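Local coordinates for acinetobacter secreted protease CpaA (Acinetobacter nosocomialis M2, PDB 6O38), which is a secreted zinc metalloprotease, probably exported through the type II secretion system, and is bound here by its chaperone CpaB, at residues 284-289 against 304-309. Numbering follows the deposited sequence.
Sequences PTKVID and PTLKVK
Lys286 and Ile288 bond with both N-H and C=O to the backbone of Thr305, Lys307 and Lys309, the alternation expected of parallel strands. Lys286 O receives Lys307 N at 2.9 Å, almost straight at 170°, whereas the bond from Lys286 N to Thr305 O is longer, 3.2 Å, and bent. Beyond it come Pro284 and Pro304, whose nitrogens carry no hydrogen to give, and no further hydrogen bond links the two segments there.

The buried face belongs to Ile288, Leu306 and Val308, branched or bulky apolar residues suited to burial. With CG anti to its backbone N (chi1 165°), Leu306 lies side by side with Lys286, and its CD1 comes 3.8 Å from Lys286 CG; the same methyl is 4.4 Å from Ile288 CD1. CB, CG and CD of Lys286 run along this methyl while the amine lies farther from that strand, and Lys286 is exposed although its neighbours on this face are buried.

The other face is more open to solvent: Val287 is exposed, and Thr285, Thr305 and Lys307 partly so. Thr285 and Thr305 meet through their CG2 methyls at 4.0 Å, and Lys309 passes its CE 4.0 Å from Val287 CG1. The amine of Lys307 forms a salt bridge with Glu410.

Strand 277-288 has 266-272 antiparallel on one side and 305-310 parallel on the other, and 305-310 pairs in turn, again parallel, with 330-335; Ile294, from the connecting loop, packs on Ile288 and Val308.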
loop_
_atom_site.group_PDB
_atom_site.type_symbol
_atom_site.label_atom_id
_atom_site.label_comp_id
_atom_site.label_asym_id
_atom_site.label_seq_id
_atom_site.Cartn_x
_atom_site.Cartn_y
_atom_site.Cartn_z
ATOM N N PRO A 284 4.092 -2.570 -15.265
ATOM C CA PRO A 284 2.902 -3.415 -15.413
ATOM C C PRO A 284 3.214 -4.890 -15.208
ATOM O O PRO A 284 4.356 -5.343 -15.313
ATOM C CB PRO A 284 2.448 -3.148 -16.855
ATOM C CG PRO A 284 3.152 -1.893 -17.269
ATOM C CD PRO A 284 4.442 -1.891 -16.522
ATOM N N THR A 285 2.156 -5.642 -14.909
ATOM C CA THR A 285 2.221 -7.091 -14.761
ATOM C C THR A 285 1.095 -7.706 -15.575
ATOM O O THR A 285 -0.081 -7.425 -15.321
ATOM C CB THR A 285 2.107 -7.512 -13.292
ATOM O OG1 THR A 285 3.170 -6.920 -12.534
ATOM C CG2 THR A 285 2.175 -9.028 -13.163
ATOM N N LYS A 286 1.449 -8.538 -16.551
ATOM C CA LYS A 286 0.453 -9.291 -17.300
ATOM C C LYS A 286 -0.021 -10.473 -16.464
ATOM O O LYS A 286 0.793 -11.268 -15.983
ATOM C CB LYS A 286 1.030 -9.772 -18.631
ATOM C CG LYS A 286 0.060 -10.581 -19.479
ATOM C CD LYS A 286 0.688 -10.964 -20.811
ATOM C CE LYS A 286 -0.262 -11.794 -21.660
ATOM N NZ LYS A 286 -1.643 -11.235 -21.669
ATOM N N VAL A 287 -1.334 -10.584 -16.285
ATOM C CA VAL A 287 -1.928 -11.585 -15.407
ATOM C C VAL A 287 -2.870 -12.454 -16.227
ATOM O O VAL A 287 -3.825 -11.950 -16.832
ATOM C CB VAL A 287 -2.673 -10.939 -14.228
ATOM C CG1 VAL A 287 -3.380 -12.003 -13.403
ATOM C CG2 VAL A 287 -1.707 -10.143 -13.365
ATOM N N ILE A 288 -2.597 -13.755 -16.251
ATOM C CA ILE A 288 -3.511 -14.753 -16.794
ATOM C C ILE A 288 -4.180 -15.410 -15.592
ATOM O O ILE A 288 -3.593 -16.277 -14.937
ATOM C CB ILE A 288 -2.783 -15.774 -17.672
ATOM C CG1 ILE A 288 -1.925 -15.062 -18.721
ATOM C CG2 ILE A 288 -3.781 -16.703 -18.345
ATOM C CD1 ILE A 288 -1.103 -16.003 -19.577
ATOM N N ASP A 289 -5.414 -15.006 -15.297
ATOM C CA ASP A 289 -6.056 -15.399 -14.053
ATOM C C ASP A 289 -6.721 -16.768 -14.189
ATOM O O ASP A 289 -6.693 -17.407 -15.244
ATOM C CB ASP A 289 -7.054 -14.329 -13.605
ATOM C CG ASP A 289 -8.115 -14.029 -14.652
ATOM O OD1 ASP A 289 -8.196 -14.753 -15.665
ATOM O OD2 ASP A 289 -8.880 -13.059 -14.455
ATOM N N PRO A 304 7.888 -6.304 -17.437
ATOM C CA PRO A 304 8.855 -6.900 -16.499
ATOM C C PRO A 304 8.359 -8.139 -15.765
ATOM O O PRO A 304 9.193 -8.928 -15.305
ATOM C CB PRO A 304 9.144 -5.754 -15.521
ATOM C CG PRO A 304 8.895 -4.525 -16.315
ATOM C CD PRO A 304 7.723 -4.859 -17.191
ATOM N N THR A 305 7.048 -8.349 -15.633
ATOM C CA THR A 305 6.550 -9.455 -14.825
ATOM C C THR A 305 5.320 -10.082 -15.464
ATOM O O THR A 305 4.486 -9.394 -16.063
ATOM C CB THR A 305 6.198 -8.982 -13.403
ATOM O OG1 THR A 305 7.256 -8.164 -12.892
ATOM C CG2 THR A 305 5.982 -10.165 -12.472
ATOM N N LEU A 306 5.212 -11.402 -15.316
ATOM C CA LEU A 306 4.063 -12.164 -15.782
ATOM C C LEU A 306 3.632 -13.110 -14.673
ATOM O O LEU A 306 4.468 -13.832 -14.118
ATOM C CB LEU A 306 4.401 -12.959 -17.052
ATOM C CG LEU A 306 3.412 -14.060 -17.452
ATOM C CD1 LEU A 306 2.130 -13.468 -18.020
ATOM C CD2 LEU A 306 4.042 -15.036 -18.439
ATOM N N LYS A 307 2.342 -13.108 -14.349
ATOM C CA LYS A 307 1.796 -13.970 -13.309
ATOM C C LYS A 307 0.738 -14.880 -13.914
ATOM O O LYS A 307 -0.183 -14.407 -14.583
ATOM C CB LYS A 307 1.215 -13.166 -12.148
ATOM C CG LYS A 307 0.858 -14.040 -10.942
ATOM C CD LYS A 307 0.481 -13.212 -9.725
ATOM C CE LYS A 307 1.683 -12.472 -9.158
ATOM N NZ LYS A 307 1.317 -11.746 -7.915
ATOM N N VAL A 308 0.870 -16.181 -13.675
ATOM C CA VAL A 308 -0.026 -17.194 -14.222
ATOM C C VAL A 308 -0.756 -17.855 -13.062
ATOM O O VAL A 308 -0.124 -18.272 -12.084
ATOM C CB VAL A 308 0.740 -18.239 -15.052
ATOM C CG1 VAL A 308 -0.214 -19.297 -15.570
ATOM C CG2 VAL A 308 1.479 -17.559 -16.195
ATOM N N LYS A 309 -2.080 -17.957 -13.173
ATOM C CA LYS A 309 -2.935 -18.474 -12.104
ATOM C C LYS A 309 -3.596 -19.766 -12.576
ATOM O O LYS A 309 -4.600 -19.738 -13.297
ATOM C CB LYS A 309 -3.977 -17.434 -11.701
ATOM C CG LYS A 309 -3.395 -16.224 -10.990
ATOM C CD LYS A 309 -4.482 -15.373 -10.356
ATOM C CE LYS A 309 -3.974 -13.978 -10.028
ATOM N NZ LYS A 309 -4.988 -13.168 -9.294
HETATM O O HOH W 1 6.227 -5.554 -13.819
#